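CGAS/DncV-like nucleotidyltransferase in E. coli homolog (Elizabethkingia meningoseptica ATCC 13253 = NBRC 12535, PDB 6E0O) synthesises cyclic dinucleotide second messengers from nucleoside triphosphates, probably with magnesium as cofactor, as the signalling enzyme of a CBASS antiphage defence system. Local coordinates at residues R35-N40 and T105-R110; G39-I44 and M66-A71; F141-F146 and E166-P171. All blocks are in the same frame, centred on the assembly; numbering follows the deposited sequence.

Contact 1: R35-N40 and T105-R110; sequences RAKFGN and TEEALR
The F38 ring meets helix 98-113 near T105, whose backbone N lies at the ring's edge and in its plane, 3.9 Å from F38 CZ. The T105 hydroxyl approaches obliquely, OG1 standing 3.8 Å from F38 CZ; its polar partner lies elsewhere, in the carbonyl oxygen of L101 one turn back in the same helix. One face of the ring is covered by K37 of its own helix, with CG 4.1 Å above the plane and over the centre. Two guanidinium groups are each tied within their own segment and play no part between the helices. That of R35 holds G39 O at its edge through NH1, and the same nitrogen reaches V42 O, which ties the end of helix 21-38 to the strand that follows. That of R110 has E106 OE2 in its plane, forming a salt bridge within helix 98-113 that uses the anti lone pair of the carboxylate oxygen. The whole is a small case of helix-on-helix packing within a nucleotidyltransferase core: helices 21-38 and 98-113 pack together and both cover the central sheet, F38 touching M66 and Y68, and T105 reaching M66, V137 and P139. K37 sends its chain across A108. With CG anti to the backbone N (chi1 -178°) and bends at the third and fourth torsions, it brings CE to 3.8 Å from A108 CB before turning to E107. There the chemistry becomes that of the surface, since K37 NZ and E107 OE2 are 3.6 Å apart, a long salt bridge. A water bridges the pair, accepting from K37 NZ at 2.9 Å and donating to E107 OE2 at 2.6 Å.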
loop_
_atom_site.group_PDB
_atom_site.type_symbol
_atom_site.label_atom_id
_atom_site.label_comp_id
_atom_site.label_asym_id
_atom_site.label_seq_id
_atom_site.Cartn_x
_atom_site.Cartn_y
_atom_site.Cartn_z
ATOM N N ARG A 35 -18.820 14.195 -2.298
ATOM C CA ARG A 35 -19.375 14.895 -3.452
ATOM C C ARG A 35 -20.333 15.996 -3.019
ATOM O O ARG A 35 -20.456 17.018 -3.703
ATOM C CB ARG A 35 -20.097 13.919 -4.380
ATOM C CG ARG A 35 -19.214 12.877 -5.038
ATOM C CD ARG A 35 -18.308 13.468 -6.093
ATOM N NE ARG A 35 -17.389 12.447 -6.593
ATOM C CZ ARG A 35 -16.294 12.706 -7.299
ATOM N NH1 ARG A 35 -15.986 13.952 -7.613
ATOM N NH2 ARG A 35 -15.501 11.715 -7.681
ATOM N N ALA A 36 -21.034 15.807 -1.896
ATOM C CA ALA A 36 -21.972 16.828 -1.439
ATOM C C ALA A 36 -21.276 18.163 -1.208
ATOM O O ALA A 36 -21.881 19.221 -1.402
ATOM C CB ALA A 36 -22.679 16.369 -0.163
ATOM N N LYS A 37 -20.010 18.140 -0.807
ATOM C CA LYS A 37 -19.259 19.374 -0.608
ATOM C C LYS A 37 -18.428 19.775 -1.818
ATOM O O LYS A 37 -18.381 20.960 -2.163
ATOM C CB LYS A 37 -18.348 19.266 0.619
ATOM C CG LYS A 37 -17.584 20.560 0.887
ATOM C CD LYS A 37 -16.875 20.591 2.243
ATOM C CE LYS A 37 -17.834 20.603 3.428
ATOM N NZ LYS A 37 -18.680 21.830 3.526
ATOM N N PHE A 38 -17.780 18.816 -2.475
ATOM C CA PHE A 38 -16.761 19.126 -3.465
ATOM C C PHE A 38 -17.216 18.950 -4.906
ATOM O O PHE A 38 -16.521 19.425 -5.816
ATOM C CB PHE A 38 -15.524 18.259 -3.222
ATOM C CG PHE A 38 -14.838 18.551 -1.921
ATOM C CD1 PHE A 38 -14.060 19.681 -1.776
ATOM C CD2 PHE A 38 -14.977 17.701 -0.844
ATOM C CE1 PHE A 38 -13.426 19.949 -0.580
ATOM C CE2 PHE A 38 -14.347 17.967 0.354
ATOM C CZ PHE A 38 -13.574 19.087 0.485
ATOM N N GLY A 39 -18.337 18.278 -5.139
ATOM C CA GLY A 39 -18.804 18.101 -6.500
ATOM C C GLY A 39 -17.744 17.444 -7.360
ATOM O O GLY A 39 -17.070 16.489 -6.951
ATOM N N ASN A 40 -17.593 17.955 -8.578
ATOM C CA ASN A 40 -16.638 17.401 -9.524
ATOM C C ASN A 40 -15.249 17.998 -9.396
ATOM O O ASN A 40 -14.371 17.686 -10.210
ATOM C CB ASN A 40 -17.124 17.561 -10.952
ATOM C CG ASN A 40 -18.094 16.455 -11.368
ATOM O OD1 ASN A 40 -18.073 15.363 -10.820
ATOM N ND2 ASN A 40 -18.942 16.742 -12.359
ATOM N N THR A 105 -12.643 18.587 4.257
ATOM C CA THR A 105 -12.889 17.160 4.079
ATOM C C THR A 105 -13.427 16.554 5.367
ATOM O O THR A 105 -14.403 15.800 5.353
ATOM C CB THR A 105 -11.591 16.466 3.659
ATOM O OG1 THR A 105 -11.117 17.025 2.434
ATOM C CG2 THR A 105 -11.824 14.985 3.447
ATOM N N GLU A 106 -12.800 16.888 6.498
ATOM C CA GLU A 106 -13.275 16.394 7.785
ATOM C C GLU A 106 -14.709 16.842 8.044
ATOM O O GLU A 106 -15.542 16.057 8.505
ATOM C CB GLU A 106 -12.328 16.875 8.884
ATOM C CG GLU A 106 -12.657 16.342 10.250
ATOM C CD GLU A 106 -11.686 16.808 11.323
ATOM O OE1 GLU A 106 -10.714 17.526 10.999
ATOM O OE2 GLU A 106 -11.895 16.454 12.497
ATOM N N GLU A 107 -15.019 18.094 7.713
ATOM C CA GLU A 107 -16.363 18.620 7.923
ATOM C C GLU A 107 -17.378 17.887 7.061
ATOM O O GLU A 107 -18.453 17.507 7.537
ATOM C CB GLU A 107 -16.345 20.106 7.586
ATOM C CG GLU A 107 -17.615 20.846 7.808
ATOM C CD GLU A 107 -17.399 22.343 7.695
ATOM O OE1 GLU A 107 -16.502 22.871 8.387
ATOM O OE2 GLU A 107 -18.115 22.983 6.900
ATOM N N ALA A 108 -17.062 17.691 5.780
ATOM C CA ALA A 108 -17.968 16.972 4.893
ATOM C C ALA A 108 -18.270 15.589 5.442
ATOM O O ALA A 108 -19.416 15.129 5.397
ATOM C CB ALA A 108 -17.355 16.873 3.494
ATOM N N LEU A 109 -17.250 14.915 5.976
ATOM C CA LEU A 109 -17.440 13.576 6.513
ATOM C C LEU A 109 -18.200 13.616 7.831
ATOM O O LEU A 109 -19.113 12.813 8.049
ATOM C CB LEU A 109 -16.082 12.897 6.653
ATOM C CG LEU A 109 -15.364 12.641 5.319
ATOM C CD1 LEU A 109 -13.914 12.238 5.555
ATOM C CD2 LEU A 109 -16.095 11.566 4.529
ATOM N N ARG A 110 -17.863 14.557 8.711
ATOM C CA ARG A 110 -18.541 14.621 10.002
ATOM C C ARG A 110 -20.025 14.942 9.842
ATOM O O ARG A 110 -20.854 14.460 10.624
ATOM C CB ARG A 110 -17.877 15.676 10.882
ATOM C CG ARG A 110 -18.359 15.631 12.311
ATOM C CD ARG A 110 -17.500 16.384 13.295
ATOM N NE ARG A 110 -16.091 16.171 13.146
ATOM C CZ ARG A 110 -15.539 15.068 13.597
ATOM N NH1 ARG A 110 -14.248 14.863 13.480
ATOM N NH2 ARG A 110 -16.312 14.144 14.169
HETATM O O HOH W 1 -20.222 21.872 5.988
#

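Contact 2: G39-I44 and M66-A71; sequences GNRVTI and MRYDDA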
loop_
_atom_site.group_PDB
_atom_site.type_symbol
_atom_site.label_atom_id
_atom_site.label_comp_id
_atom_site.label_asym_id
_atom_site.label_seq_id
_atom_site.Cartn_x
_atom_site.Cartn_y
_atom_site.Cartn_z
ATOM N N GLY A 39 -18.337 18.278 -5.139
ATOM C CA GLY A 39 -18.804 18.101 -6.500
ATOM C C GLY A 39 -17.744 17.444 -7.360
ATOM O O GLY A 39 -17.070 16.489 -6.951
ATOM N N ASN A 40 -17.593 17.955 -8.578
ATOM C CA ASN A 40 -16.638 17.401 -9.524
ATOM C C ASN A 40 -15.249 17.998 -9.396
ATOM O O ASN A 40 -14.371 17.686 -10.210
ATOM C CB ASN A 40 -17.124 17.561 -10.952
ATOM C CG ASN A 40 -18.094 16.455 -11.368
ATOM O OD1 ASN A 40 -18.073 15.363 -10.820
ATOM N ND2 ASN A 40 -18.942 16.742 -12.359
ATOM N N ARG A 41 -15.012 18.800 -8.365
ATOM C CA ARG A 41 -13.704 19.400 -8.154
ATOM C C ARG A 41 -12.676 18.425 -7.608
ATOM O O ARG A 41 -11.509 18.809 -7.447
ATOM C CB ARG A 41 -13.838 20.601 -7.219
ATOM C CG ARG A 41 -14.697 21.712 -7.806
ATOM C CD ARG A 41 -14.772 22.877 -6.849
ATOM N NE ARG A 41 -15.627 22.586 -5.708
ATOM C CZ ARG A 41 -15.440 23.073 -4.485
ATOM N NH1 ARG A 41 -14.405 23.863 -4.227
ATOM N NH2 ARG A 41 -16.285 22.759 -3.514
ATOM N N VAL A 42 -13.076 17.183 -7.332
ATOM C CA VAL A 42 -12.165 16.146 -6.868
ATOM C C VAL A 42 -12.265 14.915 -7.756
ATOM O O VAL A 42 -13.312 14.629 -8.343
ATOM C CB VAL A 42 -12.436 15.752 -5.397
ATOM C CG1 VAL A 42 -12.216 16.936 -4.484
ATOM C CG2 VAL A 42 -13.855 15.196 -5.226
ATOM N N THR A 43 -11.160 14.180 -7.830
ATOM C CA THR A 43 -11.153 12.810 -8.329
ATOM C C THR A 43 -11.055 11.902 -7.111
ATOM O O THR A 43 -10.196 12.110 -6.251
ATOM C CB THR A 43 -9.938 12.563 -9.227
ATOM O OG1 THR A 43 -10.008 13.388 -10.393
ATOM C CG2 THR A 43 -9.863 11.109 -9.677
ATOM N N ILE A 44 -11.933 10.909 -7.029
ATOM C CA ILE A 44 -11.900 9.917 -5.959
ATOM C C ILE A 44 -11.430 8.601 -6.563
ATOM O O ILE A 44 -11.930 8.180 -7.610
ATOM C CB ILE A 44 -13.267 9.792 -5.257
ATOM C CG1 ILE A 44 -13.578 11.093 -4.497
ATOM C CG2 ILE A 44 -13.269 8.599 -4.324
ATOM C CD1 ILE A 44 -15.005 11.197 -3.964
ATOM N N MET A 66 -8.932 11.354 -2.125
ATOM C CA MET A 66 -9.750 12.445 -2.646
ATOM C C MET A 66 -8.801 13.527 -3.144
ATOM O O MET A 66 -8.289 14.326 -2.354
ATOM C CB MET A 66 -10.707 12.996 -1.602
ATOM C CG MET A 66 -11.700 13.973 -2.208
ATOM S SD MET A 66 -12.531 15.064 -1.059
ATOM C CE MET A 66 -11.240 16.263 -0.779
ATOM N N ARG A 67 -8.569 13.554 -4.451
ATOM C CA ARG A 67 -7.610 14.466 -5.061
ATOM C C ARG A 67 -8.343 15.724 -5.516
ATOM O O ARG A 67 -9.128 15.691 -6.472
ATOM C CB ARG A 67 -6.934 13.779 -6.245
ATOM C CG ARG A 67 -5.814 14.591 -6.883
ATOM C CD ARG A 67 -5.259 13.894 -8.118
ATOM N NE ARG A 67 -6.251 13.811 -9.188
ATOM C CZ ARG A 67 -6.127 13.032 -10.250
ATOM N NH1 ARG A 67 -5.051 12.269 -10.382
ATOM N NH2 ARG A 67 -7.080 12.999 -11.167
ATOM N N TYR A 68 -8.102 16.833 -4.821
ATOM C CA TYR A 68 -8.683 18.111 -5.198
ATOM C C TYR A 68 -7.852 18.623 -6.361
ATOM O O TYR A 68 -6.660 18.904 -6.207
ATOM C CB TYR A 68 -8.670 19.088 -4.026
ATOM C CG TYR A 68 -9.476 20.317 -4.357
ATOM C CD1 TYR A 68 -8.922 21.358 -5.086
ATOM C CD2 TYR A 68 -10.807 20.413 -3.986
ATOM C CE1 TYR A 68 -9.665 22.474 -5.411
ATOM C CE2 TYR A 68 -11.559 21.516 -4.309
ATOM C CZ TYR A 68 -10.986 22.544 -5.022
ATOM O OH TYR A 68 -11.755 23.641 -5.329
ATOM N N ASP A 69 -8.463 18.724 -7.533
ATOM C CA ASP A 69 -7.663 18.876 -8.742
ATOM C C ASP A 69 -8.336 19.758 -9.780
ATOM O O ASP A 69 -7.995 19.670 -10.965
ATOM C CB ASP A 69 -7.332 17.508 -9.319
ATOM C CG ASP A 69 -8.566 16.683 -9.599
ATOM O OD1 ASP A 69 -9.674 17.262 -9.642
ATOM O OD2 ASP A 69 -8.431 15.461 -9.777
ATOM N N ASP A 70 -9.249 20.625 -9.351
ATOM C CA ASP A 70 -9.974 21.499 -10.261
ATOM C C ASP A 70 -9.042 22.293 -11.164
ATOM O O ASP A 70 -9.368 22.522 -12.331
ATOM C CB ASP A 70 -10.854 22.435 -9.426
ATOM C CG ASP A 70 -11.768 23.292 -10.259
ATOM O OD1 ASP A 70 -12.511 22.746 -11.098
ATOM O OD2 ASP A 70 -11.759 24.524 -10.049
ATOM N N ALA A 71 -7.870 22.689 -10.660
ATOM C CA ALA A 71 -6.950 23.489 -11.461
ATOM C C ALA A 71 -6.330 22.688 -12.603
ATOM O O ALA A 71 -5.960 23.266 -13.633
ATOM C CB ALA A 71 -5.836 24.053 -10.574
#
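V42 and M66 form the tight, buried side of this antiparallel strand pair, V42 CB lying 3.7 Å from M66 CG. M66 SD lies against V42 CG1, and the bend at chi3 (78°) turns CE back to the same methyl. I44, directly opposite M66, touches its CG through CG1, while V42, opposite Y68, reaches M66 diagonally. T43 and R67 make the hydrogen-bonded pair, joined by reciprocal backbone bonds, and D69 N extends the pairing to R41 O. On the face bearing T43 and R67, D69 OD2 is gripped twice: T43 OG1 donates to its syn lone pair at 2.7 Å, and R67 NE to its anti lone pair at 2.8 Å. One neutral and one charged donor thus fix this buried oxygen, which would probably favour the ionised form. The R41 end is looser: R41, Y68 and D70 are all partly exposed, and the guanidinium, perpendicular to the Y68 ring, is held to it by one bent bond (134°), R41 NH1 to Y68 OH at 2.9 Å. R41 O sits 3.9 Å above one face of that ring, offset toward the rim. Weak bonds from R41 to K37 O and F38 O hold it against the helix terminus. L34 of helix 21-38 packs on M66 and I44, and L101 of helix 98-113 on M66 and Y68; on its other edge strand 62-68 pairs in parallel with strand 135-147.

Contact 3: F141-F146 and E166-P171; sequences FVLKRF and EIISFP. With nucleotides of chain B.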
loop_
_atom_site.group_PDB
_atom_site.type_symbol
_atom_site.label_atom_id
_atom_site.label_comp_id
_atom_site.label_asym_id
_atom_site.label_seq_id
_atom_site.Cartn_x
_atom_site.Cartn_y
_atom_site.Cartn_z
ATOM N N PHE A 141 -3.553 16.889 -3.300
ATOM C CA PHE A 141 -3.475 17.656 -4.527
ATOM C C PHE A 141 -2.664 16.887 -5.569
ATOM O O PHE A 141 -1.961 15.921 -5.258
ATOM C CB PHE A 141 -2.767 18.994 -4.275
ATOM C CG PHE A 141 -3.512 19.959 -3.380
ATOM C CD1 PHE A 141 -4.817 20.329 -3.647
ATOM C CD2 PHE A 141 -2.875 20.531 -2.295
ATOM C CE1 PHE A 141 -5.473 21.245 -2.837
ATOM C CE2 PHE A 141 -3.534 21.444 -1.485
ATOM C CZ PHE A 141 -4.832 21.789 -1.754
ATOM N N VAL A 142 -2.768 17.339 -6.822
ATOM C CA VAL A 142 -1.888 16.855 -7.877
ATOM C C VAL A 142 -0.448 17.239 -7.587
ATOM O O VAL A 142 -0.154 18.352 -7.131
ATOM C CB VAL A 142 -2.330 17.443 -9.228
ATOM C CG1 VAL A 142 -1.315 17.135 -10.327
ATOM C CG2 VAL A 142 -3.697 16.936 -9.615
ATOM N N LEU A 143 0.458 16.311 -7.870
ATOM C CA LEU A 143 1.891 16.516 -7.754
ATOM C C LEU A 143 2.560 16.205 -9.082
ATOM O O LEU A 143 2.257 15.187 -9.708
ATOM C CB LEU A 143 2.479 15.567 -6.714
ATOM C CG LEU A 143 4.006 15.491 -6.668
ATOM C CD1 LEU A 143 4.559 16.760 -6.054
ATOM C CD2 LEU A 143 4.473 14.258 -5.918
ATOM N N LYS A 144 3.507 17.049 -9.482
ATOM C CA LYS A 144 4.370 16.759 -10.619
ATOM C C LYS A 144 5.814 16.865 -10.167
ATOM O O LYS A 144 6.197 17.868 -9.559
ATOM C CB LYS A 144 4.083 17.700 -11.783
ATOM C CG LYS A 144 2.668 17.500 -12.276
ATOM C CD LYS A 144 2.326 18.314 -13.484
ATOM C CE LYS A 144 0.959 17.887 -13.980
ATOM N NZ LYS A 144 0.524 18.663 -15.161
ATOM N N ARG A 145 6.599 15.821 -10.446
ATOM C CA ARG A 145 7.998 15.790 -10.049
ATOM C C ARG A 145 8.822 15.100 -11.121
ATOM O O ARG A 145 8.383 14.119 -11.730
ATOM C CB ARG A 145 8.214 15.015 -8.747
ATOM C CG ARG A 145 7.784 15.757 -7.502
ATOM C CD ARG A 145 8.523 17.073 -7.349
ATOM N NE ARG A 145 7.917 17.902 -6.309
ATOM C CZ ARG A 145 8.018 17.658 -5.005
ATOM N NH1 ARG A 145 8.699 16.602 -4.574
ATOM N NH2 ARG A 145 7.435 18.466 -4.131
ATOM N N PHE A 146 10.035 15.592 -11.322
ATOM C CA PHE A 146 10.941 14.967 -12.269
ATOM C C PHE A 146 11.568 13.725 -11.657
ATOM O O PHE A 146 12.063 13.753 -10.525
ATOM C CB PHE A 146 12.031 15.948 -12.682
ATOM C CG PHE A 146 12.878 15.454 -13.810
ATOM C CD1 PHE A 146 12.411 15.505 -15.111
ATOM C CD2 PHE A 146 14.135 14.929 -13.574
ATOM C CE1 PHE A 146 13.186 15.048 -16.159
ATOM C CE2 PHE A 146 14.917 14.472 -14.617
ATOM C CZ PHE A 146 14.439 14.529 -15.911
ATOM N N GLU A 166 5.746 16.666 4.060
ATOM C CA GLU A 166 5.214 16.568 2.711
ATOM C C GLU A 166 5.211 15.101 2.306
ATOM O O GLU A 166 6.265 14.461 2.260
ATOM C CB GLU A 166 6.062 17.390 1.745
ATOM C CG GLU A 166 5.455 17.466 0.350
ATOM C CD GLU A 166 6.328 18.219 -0.625
ATOM O OE1 GLU A 166 7.488 17.802 -0.815
ATOM O OE2 GLU A 166 5.855 19.223 -1.195
ATOM N N ILE A 167 4.029 14.558 2.058
ATOM C CA ILE A 167 3.857 13.163 1.683
ATOM C C ILE A 167 3.518 13.124 0.201
ATOM O O ILE A 167 2.598 13.810 -0.251
ATOM C CB ILE A 167 2.743 12.503 2.513
ATOM C CG1 ILE A 167 2.935 12.748 4.014
ATOM C CG2 ILE A 167 2.685 11.009 2.222
ATOM C CD1 ILE A 167 4.206 12.178 4.586
ATOM N N ILE A 168 4.267 12.337 -0.556
ATOM C CA ILE A 168 4.044 12.218 -1.989
ATOM C C ILE A 168 3.899 10.743 -2.332
ATOM O O ILE A 168 4.435 9.864 -1.651
ATOM C CB ILE A 168 5.151 12.888 -2.837
ATOM C CG1 ILE A 168 6.479 12.164 -2.669
ATOM C CG2 ILE A 168 5.285 14.367 -2.464
ATOM C CD1 ILE A 168 7.557 12.667 -3.612
ATOM N N SER A 169 3.171 10.476 -3.406
ATOM C CA SER A 169 2.910 9.105 -3.805
ATOM C C SER A 169 2.625 9.097 -5.298
ATOM O O SER A 169 2.178 10.092 -5.867
ATOM C CB SER A 169 1.728 8.517 -3.008
ATOM O OG SER A 169 1.645 7.118 -3.178
ATOM N N PHE A 170 2.856 7.940 -5.911
ATOM C CA PHE A 170 2.578 7.694 -7.325
ATOM C C PHE A 170 1.747 6.424 -7.411
ATOM O O PHE A 170 2.202 5.394 -7.924
ATOM C CB PHE A 170 3.876 7.629 -8.137
ATOM C CG PHE A 170 4.635 8.918 -8.093
ATOM C CD1 PHE A 170 5.542 9.158 -7.084
ATOM C CD2 PHE A 170 4.379 9.919 -9.007
ATOM C CE1 PHE A 170 6.214 10.362 -7.006
ATOM C CE2 PHE A 170 5.045 11.132 -8.938
ATOM C CZ PHE A 170 5.956 11.356 -7.932
ATOM N N PRO A 171 0.509 6.469 -6.901
ATOM C CA PRO A 171 -0.291 5.239 -6.802
ATOM C C PRO A 171 -0.623 4.616 -8.134
ATOM O O PRO A 171 -0.792 3.395 -8.197
ATOM C CB PRO A 171 -1.557 5.688 -6.055
ATOM C CG PRO A 171 -1.625 7.200 -6.279
ATOM C CD PRO A 171 -0.172 7.630 -6.283
ATOM P P A B 2 0.495 5.052 7.571
ATOM O OP1 A B 2 1.340 6.241 7.286
ATOM O OP2 A B 2 0.118 4.748 8.978
ATOM O "O5'" A B 2 -0.853 5.206 6.733
ATOM C "C5'" A B 2 -1.912 6.049 7.182
ATOM C "C4'" A B 2 -2.796 6.488 6.040
ATOM O "O4'" A B 2 -2.047 7.407 5.201
ATOM C "C3'" A B 2 -3.279 5.366 5.125
ATOM O "O3'" A B 2 -4.594 5.647 4.651
ATOM C "C2'" A B 2 -2.285 5.411 3.972
ATOM O "O2'" A B 2 -2.782 4.917 2.743
ATOM C "C1'" A B 2 -1.956 6.899 3.885
ATOM N N9 A B 2 -0.599 7.151 3.401
ATOM C C8 A B 2 0.574 6.975 4.097
ATOM N N7 A B 2 1.648 7.273 3.412
ATOM C C5 A B 2 1.152 7.660 2.174
ATOM C C6 A B 2 1.782 8.089 0.989
ATOM N N6 A B 2 3.101 8.220 0.833
ATOM N N1 A B 2 0.980 8.403 -0.038
ATOM C C2 A B 2 -0.341 8.282 0.081
ATOM N N3 A B 2 -1.052 7.891 1.138
ATOM C C4 A B 2 -0.233 7.592 2.158
#
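L143 and I168 cross at a slant, and the branch that does the touching is L143 CD2, pressed to 3.4 Å from I168 CB, tighter than usual van der Waals contact. The same methyl meets F170 CZ at 3.8 Å, coming obliquely to the ring, whereas R145 CB lies at the ring's edge. The other methyl, L143 CD1, lies over one face of the R145 guanidinium, offset toward its rim. That packing follows from the bend of R145 at its second torsion (chi2 -59°), which folds the chain back alongside the leucine. R145 and E166 then come from opposite directions, their flat groups turned 51° apart. E166 OE1 lies near the guanidinium plane, and R145 NH2 donates to E166 OE1 almost straight but weakly, at 3.4 Å, within a salt bridge. The backbones cross at 77° without pairing, because strand 152-160 joins both as their common antiparallel neighbour; these side chains pack between two strands of the sheet that are not neighbours. Strand 166-169, at the end of that sheet, also forms a wall of the nucleotide site: N6 of adenine A2 of chain B donates to I168 O at 3.3 Å, an adenine contact made by an edge strand's backbone beside the S169 side chain.

How the contacts relate
All three contacts belong to one nucleotidyltransferase core, yet each joins different elements. Contact 1 sets helix against helix and is mostly buried, with a solvent-facing K37-E107 rim; contact 2 pairs neighbouring strands and contact 3 links two strands separated by a third, both partly buried. Contacts 1 and 2 share G39 and N40 and touch directly, so the helix layer and the sheet it covers form one body. Contact 2 adjoins contact 3 through strands 62-68 and 135-147, with V142 packing on R67 and D69, while contacts 1 and 3 do not touch. Backbone hydrogen bonds dominate only in contact 2; the others combine apolar packing with a long or weak salt bridge. Contact 3 alone includes the bound nucleotide.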